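Local coordinates for invasion-associated protein B (Bartonella henselae, PDB 3DTD) that is of unknown molecular function but, as a member of the IalB family, is probably associated with the invasion of host cells by this bacterium, at residues 41-49 and 155-165; 78-88 and 100-108. All blocks are in the same frame, centred on the assembly; numbering follows the deposited sequence.

Contact 1 of 2, residues 41-49 and 155-165; sequences GKKVCFMHR and FSNALNRLIAL
M47 carries the largest share of this contact, reaching from strand 42-49 onto helix 155-165 and burying its thioether among F155, A158, L159 and L162. Its CG is roughly anti to the backbone N and the chain stays extended to SD, which carries the sulfur toward the helix; the bend at chi3 (134°) then swings CE over one face of the F155 ring. There the methyl makes a CH-pi contact, with M47 CE 3.6 Å from the F155 ring centroid and 17° off the ring normal, displaced toward the rim on the CD1 side. M47 SD stands farther above the same ring, so the pair is a Met-aromatic contact made mainly through the methyl. The small side chain of A158 lets the thioether lie close to the helix, its CB touching M47 CE at 3.8 Å.

L162 divides its two methyls between C45 and M47, two successive helix-facing residues of the strand. Its CD2 rests 3.7 Å from M47 CB, while its CD1 turns to the CB and carbonyl oxygen of C45. One turn further along, L165 CD1 packs 3.7 Å from C45 SG, and L165 CD2 meets the amine end of K43 at the exposed margin. The contact is thus apolar, layering a helix on a strand that runs antiparallel to it, their axes 9.0 Å apart at closest approach and their directions 173° apart.

Sulfur C45 SG is also tied to C36 of strand 32-39 by a disulfide, so the helix lies over covalently linked strands. Strand 42-49 is hydrogen-bonded between strands 32-39 and 58-66; F46 points to the other side of the sheet, while F155 meets W32 edge-to-face and L159 packs on helix 119-127.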
ATOM      1  N   GLY C  41     -23.620  27.535  22.981  1.00 51.02           N
ATOM      2  CA  GLY C  41     -24.303  27.364  24.263  1.00 57.71           C
ATOM      3  C   GLY C  41     -25.617  26.601  24.191  1.00 61.22           C
ATOM      4  O   GLY C  41     -25.939  25.826  25.093  1.00 58.88           O
ATOM      5  N   LYS C  42     -26.375  26.817  23.118  1.00 62.76           N
ATOM      6  CA  LYS C  42     -27.700  26.217  22.972  1.00 65.84           C
ATOM      7  C   LYS C  42     -27.677  24.907  22.197  1.00 62.35           C
ATOM      8  O   LYS C  42     -26.964  24.773  21.197  1.00 59.00           O
ATOM      9  CB  LYS C  42     -28.677  27.208  22.319  1.00 70.24           C
ATOM     10  CG  LYS C  42     -28.912  28.521  23.093  1.00 76.78           C
ATOM     11  CD  LYS C  42     -29.782  28.336  24.344  1.00 83.74           C
ATOM     12  CE  LYS C  42     -28.958  28.382  25.632  1.00 86.65           C
ATOM     13  NZ  LYS C  42     -29.749  27.989  26.833  1.00 85.70           N
ATOM     14  N   LYS C  43     -28.463  23.942  22.677  1.00 62.33           N
ATOM     15  CA  LYS C  43     -28.638  22.657  22.005  1.00 59.31           C
ATOM     16  C   LYS C  43     -29.461  22.855  20.738  1.00 57.09           C
ATOM     17  O   LYS C  43     -30.608  23.300  20.793  1.00 57.14           O
ATOM     18  CB  LYS C  43     -29.301  21.640  22.942  1.00 59.59           C
ATOM     19  CG  LYS C  43     -29.350  20.213  22.401  1.00 70.15           C
ATOM     20  CD  LYS C  43     -29.199  19.195  23.525  1.00 78.11           C
ATOM     21  CE  LYS C  43     -29.432  17.771  23.042  1.00 76.40           C
ATOM     22  NZ  LYS C  43     -30.881  17.422  23.015  1.00 70.72           N
ATOM     23  N   VAL C  44     -28.842  22.552  19.600  1.00 53.42           N
ATOM     24  CA  VAL C  44     -29.467  22.701  18.291  1.00 48.95           C
ATOM     25  C   VAL C  44     -29.655  21.321  17.659  1.00 48.81           C
ATOM     26  O   VAL C  44     -28.706  20.550  17.512  1.00 45.68           O
ATOM     27  CB  VAL C  44     -28.642  23.639  17.357  1.00 47.29           C
ATOM     28  CG1 VAL C  44     -29.241  23.692  15.950  1.00 48.17           C
ATOM     29  CG2 VAL C  44     -28.558  25.047  17.940  1.00 50.57           C
ATOM     30  N   CYS C  45     -30.893  21.019  17.295  1.00 56.34           N
ATOM     31  CA  CYS C  45     -31.219  19.744  16.684  1.00 51.96           C
ATOM     32  C   CYS C  45     -31.632  19.937  15.238  1.00 48.26           C
ATOM     33  O   CYS C  45     -32.424  20.819  14.920  1.00 48.50           O
ATOM     34  CB  CYS C  45     -32.321  19.041  17.474  1.00 53.49           C
ATOM     35  SG  CYS C  45     -31.844  18.639  19.163  1.00 59.90           S
ATOM     36  N   PHE C  46     -31.077  19.113  14.361  1.00 46.54           N
ATOM     37  CA  PHE C  46     -31.414  19.191  12.947  1.00 45.10           C
ATOM     38  C   PHE C  46     -31.970  17.893  12.368  1.00 40.80           C
ATOM     39  O   PHE C  46     -31.700  16.797  12.856  1.00 37.09           O
ATOM     40  CB  PHE C  46     -30.261  19.766  12.099  1.00 47.57           C
ATOM     41  CG  PHE C  46     -28.972  18.992  12.185  1.00 53.21           C
ATOM     42  CD1 PHE C  46     -28.647  18.053  11.210  1.00 57.17           C
ATOM     43  CD2 PHE C  46     -28.061  19.232  13.216  1.00 55.86           C
ATOM     44  CE1 PHE C  46     -27.446  17.340  11.272  1.00 57.79           C
ATOM     45  CE2 PHE C  46     -26.861  18.522  13.292  1.00 61.68           C
ATOM     46  CZ  PHE C  46     -26.552  17.575  12.313  1.00 59.18           C
ATOM     47  N   MET C  47     -32.749  18.065  11.309  1.00 40.92           N
ATOM     48  CA  MET C  47     -33.524  17.028  10.659  1.00 36.75           C
ATOM     49  C   MET C  47     -32.921  16.862   9.278  1.00 35.78           C
ATOM     50  O   MET C  47     -32.844  17.831   8.527  1.00 35.37           O
ATOM     51  CB  MET C  47     -34.932  17.577  10.513  1.00 40.98           C
ATOM     52  CG  MET C  47     -36.047  16.606  10.511  1.00 41.94           C
ATOM     53  SD  MET C  47     -37.593  17.533  10.356  1.00 31.55           S
ATOM     54  CE  MET C  47     -38.322  16.505   9.107  1.00 28.66           C
ATOM     55  N   HIS C  48     -32.483  15.659   8.924  1.00 36.12           N
ATOM     56  CA  HIS C  48     -31.770  15.498   7.653  1.00 33.95           C
ATOM     57  C   HIS C  48     -32.030  14.211   6.883  1.00 33.69           C
ATOM     58  O   HIS C  48     -32.457  13.210   7.446  1.00 32.58           O
ATOM     59  CB  HIS C  48     -30.262  15.736   7.825  1.00 31.25           C
ATOM     60  CG  HIS C  48     -29.607  14.805   8.795  1.00 33.61           C
ATOM     61  ND1 HIS C  48     -28.903  13.692   8.393  1.00 36.89           N
ATOM     62  CD2 HIS C  48     -29.554  14.817  10.146  1.00 31.33           C
ATOM     63  CE1 HIS C  48     -28.435  13.065   9.455  1.00 36.66           C
ATOM     64  NE2 HIS C  48     -28.819  13.724  10.531  1.00 34.86           N
ATOM     65  N   ARG C  49     -31.761  14.280   5.580  1.00 34.61           N
ATOM     66  CA  ARG C  49     -32.006  13.202   4.630  1.00 35.47           C
ATOM     67  C   ARG C  49     -31.042  13.324   3.439  1.00 37.50           C
ATOM     68  O   ARG C  49     -30.879  14.408   2.878  1.00 37.22           O
ATOM     69  CB  ARG C  49     -33.462  13.268   4.144  1.00 34.53           C
ATOM     70  CG  ARG C  49     -33.787  12.429   2.915  1.00 32.80           C
ATOM     71  CD  ARG C  49     -34.295  11.058   3.306  1.00 34.51           C
ATOM     72  NE  ARG C  49     -34.182  10.092   2.217  1.00 35.25           N
ATOM     73  CZ  ARG C  49     -33.670   8.871   2.335  1.00 35.17           C
ATOM     74  NH1 ARG C  49     -33.228   8.423   3.505  1.00 34.56           N
ATOM     75  NH2 ARG C  49     -33.621   8.088   1.273  1.00 33.44           N
ATOM     76  N   PHE C 155     -41.111  12.483   7.612  1.00 36.46           N
ATOM     77  CA  PHE C 155     -40.942  13.931   7.802  1.00 38.38           C
ATOM     78  C   PHE C 155     -41.763  14.445   8.976  1.00 41.06           C
ATOM     79  O   PHE C 155     -41.245  15.169   9.828  1.00 42.01           O
ATOM     80  CB  PHE C 155     -41.310  14.711   6.527  1.00 38.77           C
ATOM     81  CG  PHE C 155     -40.993  16.190   6.592  1.00 41.51           C
ATOM     82  CD1 PHE C 155     -39.826  16.684   6.014  1.00 43.52           C
ATOM     83  CD2 PHE C 155     -41.870  17.091   7.205  1.00 41.35           C
ATOM     84  CE1 PHE C 155     -39.522  18.047   6.066  1.00 43.99           C
ATOM     85  CE2 PHE C 155     -41.574  18.448   7.271  1.00 39.55           C
ATOM     86  CZ  PHE C 155     -40.398  18.929   6.699  1.00 42.33           C
ATOM     87  N   SER C 156     -43.042  14.080   9.000  1.00 41.51           N
ATOM     88  CA  SER C 156     -43.977  14.536  10.028  1.00 37.34           C
ATOM     89  C   SER C 156     -43.534  14.092  11.425  1.00 39.74           C
ATOM     90  O   SER C 156     -43.487  14.906  12.349  1.00 41.88           O
ATOM     91  CB  SER C 156     -45.400  14.052   9.707  1.00 37.41           C
ATOM     92  OG  SER C 156     -46.385  14.957  10.163  1.00 52.88           O
ATOM     93  N   ASN C 157     -43.173  12.817  11.560  1.00 37.05           N
ATOM     94  CA  ASN C 157     -42.720  12.269  12.842  1.00 39.36           C
ATOM     95  C   ASN C 157     -41.380  12.817  13.323  1.00 40.24           C
ATOM     96  O   ASN C 157     -41.184  12.999  14.527  1.00 44.01           O
ATOM     97  CB  ASN C 157     -42.676  10.741  12.800  1.00 42.49           C
ATOM     98  CG  ASN C 157     -44.053  10.111  12.903  1.00 45.01           C
ATOM     99  OD1 ASN C 157     -44.980  10.685  13.477  1.00 48.88           O
ATOM    100  ND2 ASN C 157     -44.190   8.913  12.351  1.00 45.28           N
ATOM    101  N   ALA C 158     -40.472  13.079  12.384  1.00 39.13           N
ATOM    102  CA  ALA C 158     -39.200  13.723  12.699  1.00 37.91           C
ATOM    103  C   ALA C 158     -39.389  15.188  13.110  1.00 36.29           C
ATOM    104  O   ALA C 158     -38.717  15.667  14.020  1.00 36.80           O
ATOM    105  CB  ALA C 158     -38.219  13.603  11.539  1.00 36.07           C
ATOM    106  N   LEU C 159     -40.315  15.885  12.457  1.00 36.49           N
ATOM    107  CA  LEU C 159     -40.610  17.273  12.812  1.00 38.79           C
ATOM    108  C   LEU C 159     -41.291  17.391  14.177  1.00 40.69           C
ATOM    109  O   LEU C 159     -41.012  18.323  14.925  1.00 44.58           O
ATOM    110  CB  LEU C 159     -41.433  17.957  11.720  1.00 37.69           C
ATOM    111  CG  LEU C 159     -41.697  19.459  11.840  1.00 38.13           C
ATOM    112  CD1 LEU C 159     -40.421  20.265  12.090  1.00 37.00           C
ATOM    113  CD2 LEU C 159     -42.388  19.932  10.589  1.00 38.14           C
ATOM    114  N   ASN C 160     -42.159  16.432  14.495  1.00 41.18           N
ATOM    115  CA  ASN C 160     -42.767  16.309  15.823  1.00 42.60           C
ATOM    116  C   ASN C 160     -41.750  16.120  16.943  1.00 42.93           C
ATOM    117  O   ASN C 160     -41.917  16.659  18.037  1.00 46.88           O
ATOM    118  CB  ASN C 160     -43.764  15.147  15.856  1.00 41.89           C
ATOM    119  CG  ASN C 160     -45.028  15.439  15.079  1.00 42.09           C
ATOM    120  OD1 ASN C 160     -45.263  16.565  14.662  1.00 41.95           O
ATOM    121  ND2 ASN C 160     -45.849  14.417  14.875  1.00 41.27           N
ATOM    122  N   ARG C 161     -40.711  15.339  16.655  1.00 45.09           N
ATOM    123  CA  ARG C 161     -39.583  15.142  17.558  1.00 43.31           C
ATOM    124  C   ARG C 161     -38.759  16.423  17.720  1.00 42.48           C
ATOM    125  O   ARG C 161     -38.319  16.738  18.825  1.00 44.92           O
ATOM    126  CB  ARG C 161     -38.718  13.973  17.068  1.00 42.42           C
ATOM    127  CG  ARG C 161     -37.497  13.647  17.926  1.00 43.46           C
ATOM    128  CD  ARG C 161     -37.855  13.298  19.350  1.00 44.87           C
ATOM    129  NE  ARG C 161     -36.669  12.921  20.108  1.00 53.63           N
ATOM    130  CZ  ARG C 161     -36.555  13.011  21.427  1.00 55.25           C
ATOM    131  NH1 ARG C 161     -37.562  13.476  22.158  1.00 57.42           N
ATOM    132  NH2 ARG C 161     -35.427  12.641  22.013  1.00 55.56           N
ATOM    133  N   LEU C 162     -38.578  17.156  16.623  1.00 43.60           N
ATOM    134  CA  LEU C 162     -37.909  18.456  16.637  1.00 45.58           C
ATOM    135  C   LEU C 162     -38.648  19.499  17.478  1.00 48.93           C
ATOM    136  O   LEU C 162     -38.016  20.321  18.147  1.00 50.25           O
ATOM    137  CB  LEU C 162     -37.698  18.965  15.205  1.00 44.06           C
ATOM    138  CG  LEU C 162     -36.265  19.158  14.696  1.00 42.22           C
ATOM    139  CD1 LEU C 162     -35.375  17.944  14.876  1.00 34.12           C
ATOM    140  CD2 LEU C 162     -36.280  19.613  13.255  1.00 34.43           C
ATOM    141  N   ILE C 163     -39.981  19.450  17.436  1.00 50.30           N
ATOM    142  CA  ILE C 163     -40.842  20.299  18.268  1.00 51.09           C
ATOM    143  C   ILE C 163     -40.676  19.934  19.744  1.00 51.75           C
ATOM    144  O   ILE C 163     -40.534  20.812  20.594  1.00 54.81           O
ATOM    145  CB  ILE C 163     -42.333  20.217  17.817  1.00 51.28           C
ATOM    146  CG1 ILE C 163     -42.499  20.806  16.410  1.00 48.07           C
ATOM    147  CG2 ILE C 163     -43.255  20.961  18.785  1.00 52.53           C
ATOM    148  CD1 ILE C 163     -43.723  20.327  15.656  1.00 46.16           C
ATOM    149  N   ALA C 164     -40.663  18.632  20.020  1.00 52.02           N
ATOM    150  CA  ALA C 164     -40.473  18.089  21.366  1.00 53.11           C
ATOM    151  C   ALA C 164     -39.095  18.382  21.969  1.00 55.52           C
ATOM    152  O   ALA C 164     -38.975  18.557  23.182  1.00 60.05           O
ATOM    153  CB  ALA C 164     -40.743  16.586  21.369  1.00 50.32           C
ATOM    154  N   LEU C 165     -38.067  18.433  21.123  1.00 57.25           N
ATOM    155  CA  LEU C 165     -36.708  18.746  21.572  1.00 57.98           C
ATOM    156  C   LEU C 165     -36.512  20.235  21.884  1.00 61.64           C
ATOM    157  O   LEU C 165     -35.620  20.594  22.656  1.00 63.59           O
ATOM    158  CB  LEU C 165     -35.666  18.259  20.559  1.00 54.72           C
ATOM    159  CG  LEU C 165     -35.377  16.754  20.526  1.00 51.80           C
ATOM    160  CD1 LEU C 165     -34.800  16.335  19.181  1.00 47.21           C
ATOM    161  CD2 LEU C 165     -34.463  16.323  21.673  1.00 52.03           C
TER

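Contact 2 of 2, residues 78-88 and 100-108; sequences VPFGILVSKPV and ETGIRTCVP
The F80 ring meets segment 100-108 by its edge: the carbonyl oxygens of V107 and P108 and C106 CB all lie near the ring plane, with F80 CZ 3.2 Å from V107 O. Two connections between the beta-sheets of the chain meet here, loop 78-88 and the one around G102 and I103, which likewise crosses between the sheets; an antiparallel hydrogen-bonded bridge at V88 and T101 joins them, through V88 N to T101 O (2.6 Å) and T101 N to V88 O (3.0 Å). T101 OG1 hydrogen-bonds to P114 O.

I103 packs against loop 78-88 and buries the most surface of any residue here. With CG1 anti to its carbonyl carbon (chi1 -66°), its CD1 reaches I82 CG2 at 3.8 Å and V84 CG2; V78 CG2 also approaches CD1, and V88 CG2 approaches CG1. At the exposed end, P87 CB lies against E100 CG. A second subunit packs along much of the contact: V84 and disulfide-bonded C106 each meet their counterparts, and I82 O hydrogen-bonds T105 OG1 of the other chain. Beyond the strand pair a water takes over the bridging: it accepts from I103 N and donates to V84 O and K86 O, each at 2.9 Å.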
ATOM      1  N   VAL C  78     -27.572  20.201  -3.898  1.00 41.56           N
ATOM      2  CA  VAL C  78     -27.873  19.693  -5.243  1.00 39.63           C
ATOM      3  C   VAL C  78     -26.554  19.373  -5.976  1.00 40.72           C
ATOM      4  O   VAL C  78     -25.489  19.783  -5.508  1.00 39.47           O
ATOM      5  CB  VAL C  78     -28.792  20.685  -6.059  1.00 39.17           C
ATOM      6  CG1 VAL C  78     -30.142  20.888  -5.366  1.00 38.77           C
ATOM      7  CG2 VAL C  78     -28.107  22.015  -6.315  1.00 36.29           C
ATOM      8  N   PRO C  79     -26.609  18.617  -7.098  1.00 40.77           N
ATOM      9  CA  PRO C  79     -25.373  18.287  -7.827  1.00 40.58           C
ATOM     10  C   PRO C  79     -24.613  19.469  -8.437  1.00 39.48           C
ATOM     11  O   PRO C  79     -25.143  20.570  -8.549  1.00 40.72           O
ATOM     12  CB  PRO C  79     -25.861  17.372  -8.964  1.00 39.27           C
ATOM     13  CG  PRO C  79     -27.184  16.899  -8.552  1.00 39.69           C
ATOM     14  CD  PRO C  79     -27.783  17.985  -7.730  1.00 38.10           C
ATOM     15  N   PHE C  80     -23.366  19.207  -8.820  1.00 38.81           N
ATOM     16  CA  PHE C  80     -22.566  20.114  -9.633  1.00 36.76           C
ATOM     17  C   PHE C  80     -23.130  20.155 -11.052  1.00 38.38           C
ATOM     18  O   PHE C  80     -23.854  19.246 -11.467  1.00 39.07           O
ATOM     19  CB  PHE C  80     -21.120  19.612  -9.701  1.00 36.23           C
ATOM     20  CG  PHE C  80     -20.354  19.744  -8.412  1.00 37.44           C
ATOM     21  CD1 PHE C  80     -20.243  20.972  -7.760  1.00 32.34           C
ATOM     22  CD2 PHE C  80     -19.707  18.643  -7.870  1.00 36.07           C
ATOM     23  CE1 PHE C  80     -19.525  21.087  -6.582  1.00 29.85           C
ATOM     24  CE2 PHE C  80     -18.986  18.751  -6.694  1.00 36.06           C
ATOM     25  CZ  PHE C  80     -18.893  19.971  -6.049  1.00 33.59           C
ATOM     26  N   GLY C  81     -22.793  21.203 -11.798  1.00 38.07           N
ATOM     27  CA  GLY C  81     -23.201  21.300 -13.201  1.00 38.91           C
ATOM     28  C   GLY C  81     -24.565  21.929 -13.420  1.00 40.15           C
ATOM     29  O   GLY C  81     -25.096  21.898 -14.533  1.00 40.96           O
ATOM     30  N   ILE C  82     -25.124  22.502 -12.356  1.00 38.81           N
ATOM     31  CA  ILE C  82     -26.433  23.159 -12.409  1.00 38.79           C
ATOM     32  C   ILE C  82     -26.254  24.643 -12.720  1.00 39.55           C
ATOM     33  O   ILE C  82     -25.421  25.314 -12.107  1.00 41.67           O
ATOM     34  CB  ILE C  82     -27.231  22.963 -11.070  1.00 38.33           C
ATOM     35  CG1 ILE C  82     -27.442  21.474 -10.760  1.00 35.78           C
ATOM     36  CG2 ILE C  82     -28.573  23.710 -11.077  1.00 36.27           C
ATOM     37  CD1 ILE C  82     -28.038  20.662 -11.895  1.00 40.11           C
ATOM     38  N   LEU C  83     -27.032  25.132 -13.686  1.00 41.38           N
ATOM     39  CA  LEU C  83     -27.067  26.547 -14.052  1.00 41.31           C
ATOM     40  C   LEU C  83     -27.540  27.411 -12.891  1.00 43.06           C
ATOM     41  O   LEU C  83     -28.705  27.391 -12.496  1.00 45.18           O
ATOM     42  CB  LEU C  83     -27.927  26.773 -15.301  1.00 42.75           C
ATOM     43  CG  LEU C  83     -27.940  28.163 -15.941  1.00 46.77           C
ATOM     44  CD1 LEU C  83     -26.537  28.635 -16.281  1.00 46.55           C
ATOM     45  CD2 LEU C  83     -28.780  28.124 -17.184  1.00 48.93           C
ATOM     46  N   VAL C  84     -26.591  28.171 -12.367  1.00 44.85           N
ATOM     47  CA  VAL C  84     -26.719  28.942 -11.143  1.00 46.05           C
ATOM     48  C   VAL C  84     -27.621  30.181 -11.280  1.00 49.71           C
ATOM     49  O   VAL C  84     -28.219  30.640 -10.295  1.00 49.58           O
ATOM     50  CB  VAL C  84     -25.279  29.280 -10.646  1.00 47.94           C
ATOM     51  CG1 VAL C  84     -25.038  30.766 -10.463  1.00 44.84           C
ATOM     52  CG2 VAL C  84     -24.899  28.424  -9.436  1.00 43.33           C
ATOM     53  N   SER C  85     -27.733  30.680 -12.512  1.00 51.98           N
ATOM     54  CA  SER C  85     -28.507  31.884 -12.804  0.50 53.13           C
ATOM     55  C   SER C  85     -30.008  31.604 -12.883  1.00 54.92           C
ATOM     56  O   SER C  85     -30.828  32.507 -12.701  1.00 56.81           O
ATOM     57  CB  SER C  85     -28.012  32.546 -14.096  0.50 54.01           C
ATOM     58  OG  SER C  85     -28.017  31.638 -15.186  0.50 40.92           O
ATOM     59  N   LYS C  86     -30.360  30.350 -13.150  1.00 54.73           N
ATOM     60  CA  LYS C  86     -31.755  29.923 -13.224  1.00 54.75           C
ATOM     61  C   LYS C  86     -32.182  29.275 -11.899  1.00 55.14           C
ATOM     62  O   LYS C  86     -31.346  28.673 -11.214  1.00 54.11           O
ATOM     63  CB  LYS C  86     -31.959  28.983 -14.418  1.00 55.32           C
ATOM     64  CG  LYS C  86     -31.883  29.705 -15.764  1.00 63.29           C
ATOM     65  CD  LYS C  86     -32.499  28.894 -16.896  1.00 78.33           C
ATOM     66  CE  LYS C  86     -33.986  29.187 -17.066  1.00 85.85           C
ATOM     67  NZ  LYS C  86     -34.231  30.556 -17.610  1.00 90.34           N
ATOM     68  N   PRO C  87     -33.475  29.410 -11.523  1.00 55.44           N
ATOM     69  CA  PRO C  87     -33.896  29.003 -10.179  1.00 52.73           C
ATOM     70  C   PRO C  87     -34.024  27.495  -9.954  1.00 49.80           C
ATOM     71  O   PRO C  87     -34.066  26.711 -10.909  1.00 47.93           O
ATOM     72  CB  PRO C  87     -35.272  29.672 -10.020  1.00 54.00           C
ATOM     73  CG  PRO C  87     -35.460  30.539 -11.224  1.00 56.56           C
ATOM     74  CD  PRO C  87     -34.613  29.947 -12.288  1.00 55.53           C
ATOM     75  N   VAL C  88     -34.061  27.112  -8.681  1.00 46.28           N
ATOM     76  CA  VAL C  88     -34.371  25.751  -8.265  1.00 44.07           C
ATOM     77  C   VAL C  88     -35.804  25.757  -7.735  1.00 45.46           C
ATOM     78  O   VAL C  88     -36.128  26.484  -6.792  1.00 42.92           O
ATOM     79  CB  VAL C  88     -33.378  25.227  -7.187  1.00 43.23           C
ATOM     80  CG1 VAL C  88     -33.806  23.855  -6.660  1.00 34.33           C
ATOM     81  CG2 VAL C  88     -31.956  25.158  -7.748  1.00 34.75           C
ATOM     82  N   GLU C 100     -39.880  28.764  -5.246  1.00 57.87           N
ATOM     83  CA  GLU C 100     -38.789  29.019  -6.175  1.00 59.90           C
ATOM     84  C   GLU C 100     -37.667  29.777  -5.477  1.00 57.24           C
ATOM     85  O   GLU C 100     -37.872  30.867  -4.944  1.00 59.33           O
ATOM     86  CB  GLU C 100     -39.285  29.768  -7.409  1.00 61.56           C
ATOM     87  CG  GLU C 100     -38.755  29.185  -8.700  1.00 71.57           C
ATOM     88  CD  GLU C 100     -39.425  29.757  -9.927  1.00 82.76           C
ATOM     89  OE1 GLU C 100     -40.062  28.976 -10.664  1.00 85.62           O
ATOM     90  OE2 GLU C 100     -39.316  30.983 -10.154  1.00 85.45           O
ATOM     91  N   THR C 101     -36.488  29.169  -5.469  1.00 55.74           N
ATOM     92  CA  THR C 101     -35.306  29.720  -4.803  1.00 54.03           C
ATOM     93  C   THR C 101     -34.074  29.427  -5.671  1.00 50.80           C
ATOM     94  O   THR C 101     -34.210  28.913  -6.777  1.00 53.01           O
ATOM     95  CB  THR C 101     -35.163  29.186  -3.335  1.00 56.46           C
ATOM     96  OG1 THR C 101     -33.924  29.627  -2.762  1.00 56.09           O
ATOM     97  CG2 THR C 101     -35.241  27.658  -3.283  1.00 53.80           C
ATOM     98  N   GLY C 102     -32.882  29.769  -5.191  1.00 48.80           N
ATOM     99  CA  GLY C 102     -31.670  29.578  -5.981  1.00 45.12           C
ATOM    100  C   GLY C 102     -30.465  29.115  -5.190  1.00 42.90           C
ATOM    101  O   GLY C 102     -30.474  29.143  -3.960  1.00 42.01           O
ATOM    102  N   ILE C 103     -29.434  28.682  -5.916  1.00 41.76           N
ATOM    103  CA  ILE C 103     -28.136  28.307  -5.344  1.00 38.88           C
ATOM    104  C   ILE C 103     -27.449  29.542  -4.764  1.00 38.65           C
ATOM    105  O   ILE C 103     -27.371  30.575  -5.425  1.00 42.60           O
ATOM    106  CB  ILE C 103     -27.225  27.611  -6.412  1.00 37.58           C
ATOM    107  CG1 ILE C 103     -27.832  26.272  -6.837  1.00 36.54           C
ATOM    108  CG2 ILE C 103     -25.791  27.408  -5.900  1.00 32.92           C
ATOM    109  CD1 ILE C 103     -27.220  25.669  -8.089  1.00 36.68           C
ATOM    110  N   ARG C 104     -26.990  29.438  -3.519  1.00 36.35           N
ATOM    111  CA  ARG C 104     -26.247  30.511  -2.868  1.00 35.75           C
ATOM    112  C   ARG C 104     -24.749  30.386  -3.160  1.00 38.79           C
ATOM    113  O   ARG C 104     -24.063  31.381  -3.445  1.00 35.29           O
ATOM    114  CB  ARG C 104     -26.493  30.488  -1.354  1.00 32.48           C
ATOM    115  CG  ARG C 104     -25.733  31.552  -0.580  1.00 30.44           C
ATOM    116  CD  ARG C 104     -26.362  31.863   0.763  1.00 46.55           C
ATOM    117  NE  ARG C 104     -25.768  33.065   1.351  1.00 50.84           N
ATOM    118  CZ  ARG C 104     -24.726  33.065   2.178  1.00 59.12           C
ATOM    119  NH1 ARG C 104     -24.150  31.921   2.538  1.00 56.48           N
ATOM    120  NH2 ARG C 104     -24.257  34.214   2.649  1.00 60.83           N
ATOM    121  N   THR C 105     -24.259  29.152  -3.077  1.00 37.53           N
ATOM    122  CA  THR C 105     -22.849  28.835  -3.268  1.00 39.26           C
ATOM    123  C   THR C 105     -22.682  27.343  -3.521  1.00 39.13           C
ATOM    124  O   THR C 105     -23.629  26.570  -3.362  1.00 39.20           O
ATOM    125  CB  THR C 105     -21.991  29.258  -2.045  1.00 41.54           C
ATOM    126  OG1 THR C 105     -20.606  29.090  -2.353  1.00 50.19           O
ATOM    127  CG2 THR C 105     -22.339  28.455  -0.787  1.00 40.22           C
ATOM    128  N   CYS C 106     -21.485  26.942  -3.932  1.00 39.31           N
ATOM    129  CA  CYS C 106     -21.159  25.528  -4.030  1.00 40.27           C
ATOM    130  C   CYS C 106     -19.877  25.232  -3.275  1.00 39.86           C
ATOM    131  O   CYS C 106     -18.970  26.060  -3.219  1.00 41.47           O
ATOM    132  CB  CYS C 106     -21.060  25.060  -5.483  1.00 40.36           C
ATOM    133  SG  CYS C 106     -22.478  25.519  -6.558  1.00 47.36           S
ATOM    134  N   VAL C 107     -19.843  24.050  -2.672  1.00 40.98           N
ATOM    135  CA  VAL C 107     -18.735  23.575  -1.851  1.00 38.15           C
ATOM    136  C   VAL C 107     -18.349  22.197  -2.427  1.00 39.45           C
ATOM    137  O   VAL C 107     -19.031  21.724  -3.339  1.00 39.26           O
ATOM    138  CB  VAL C 107     -19.149  23.506  -0.344  1.00 39.72           C
ATOM    139  CG1 VAL C 107     -19.236  24.907   0.259  1.00 36.75           C
ATOM    140  CG2 VAL C 107     -20.463  22.747  -0.149  1.00 36.51           C
ATOM    141  N   PRO C 108     -17.246  21.566  -1.949  1.00 40.18           N
ATOM    142  CA  PRO C 108     -16.935  20.200  -2.421  1.00 40.37           C
ATOM    143  C   PRO C 108     -18.076  19.168  -2.361  1.00 41.09           C
ATOM    144  O   PRO C 108     -18.130  18.279  -3.214  1.00 42.22           O
ATOM    145  CB  PRO C 108     -15.780  19.777  -1.510  1.00 38.63           C
ATOM    146  CG  PRO C 108     -15.090  21.056  -1.204  1.00 39.29           C
ATOM    147  CD  PRO C 108     -16.194  22.057  -1.032  1.00 40.52           C
TER
HETATM  148  O   HOH W   1     -29.795  28.711  -8.764  1.00 40.68           O
HETATM  149  O   HOH W   2     -28.479  32.410  -7.428  1.00 44.37           O

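Contacts 1 and 2 lie on opposite sides of the chain's centre, with their own centres 26 Å apart and their nearest atoms about 10 Å apart. The seven-stranded sheet joins them: strand 42-52 is one of its inner strands, whereas contact 2 reaches it through V78 and through 105-107, outermost within this chain, and also touches the four-stranded sheet. Both segments of contact 2 fall, in sequence, between those of contact 1. Each contact includes one cysteine of a disulfide and has glycerol, probably from crystallisation, beside a phenylalanine: about 4 Å from the F155 side chain, about 3 Å from that of F80. Contact 2 also lies at the interface with a second subunit.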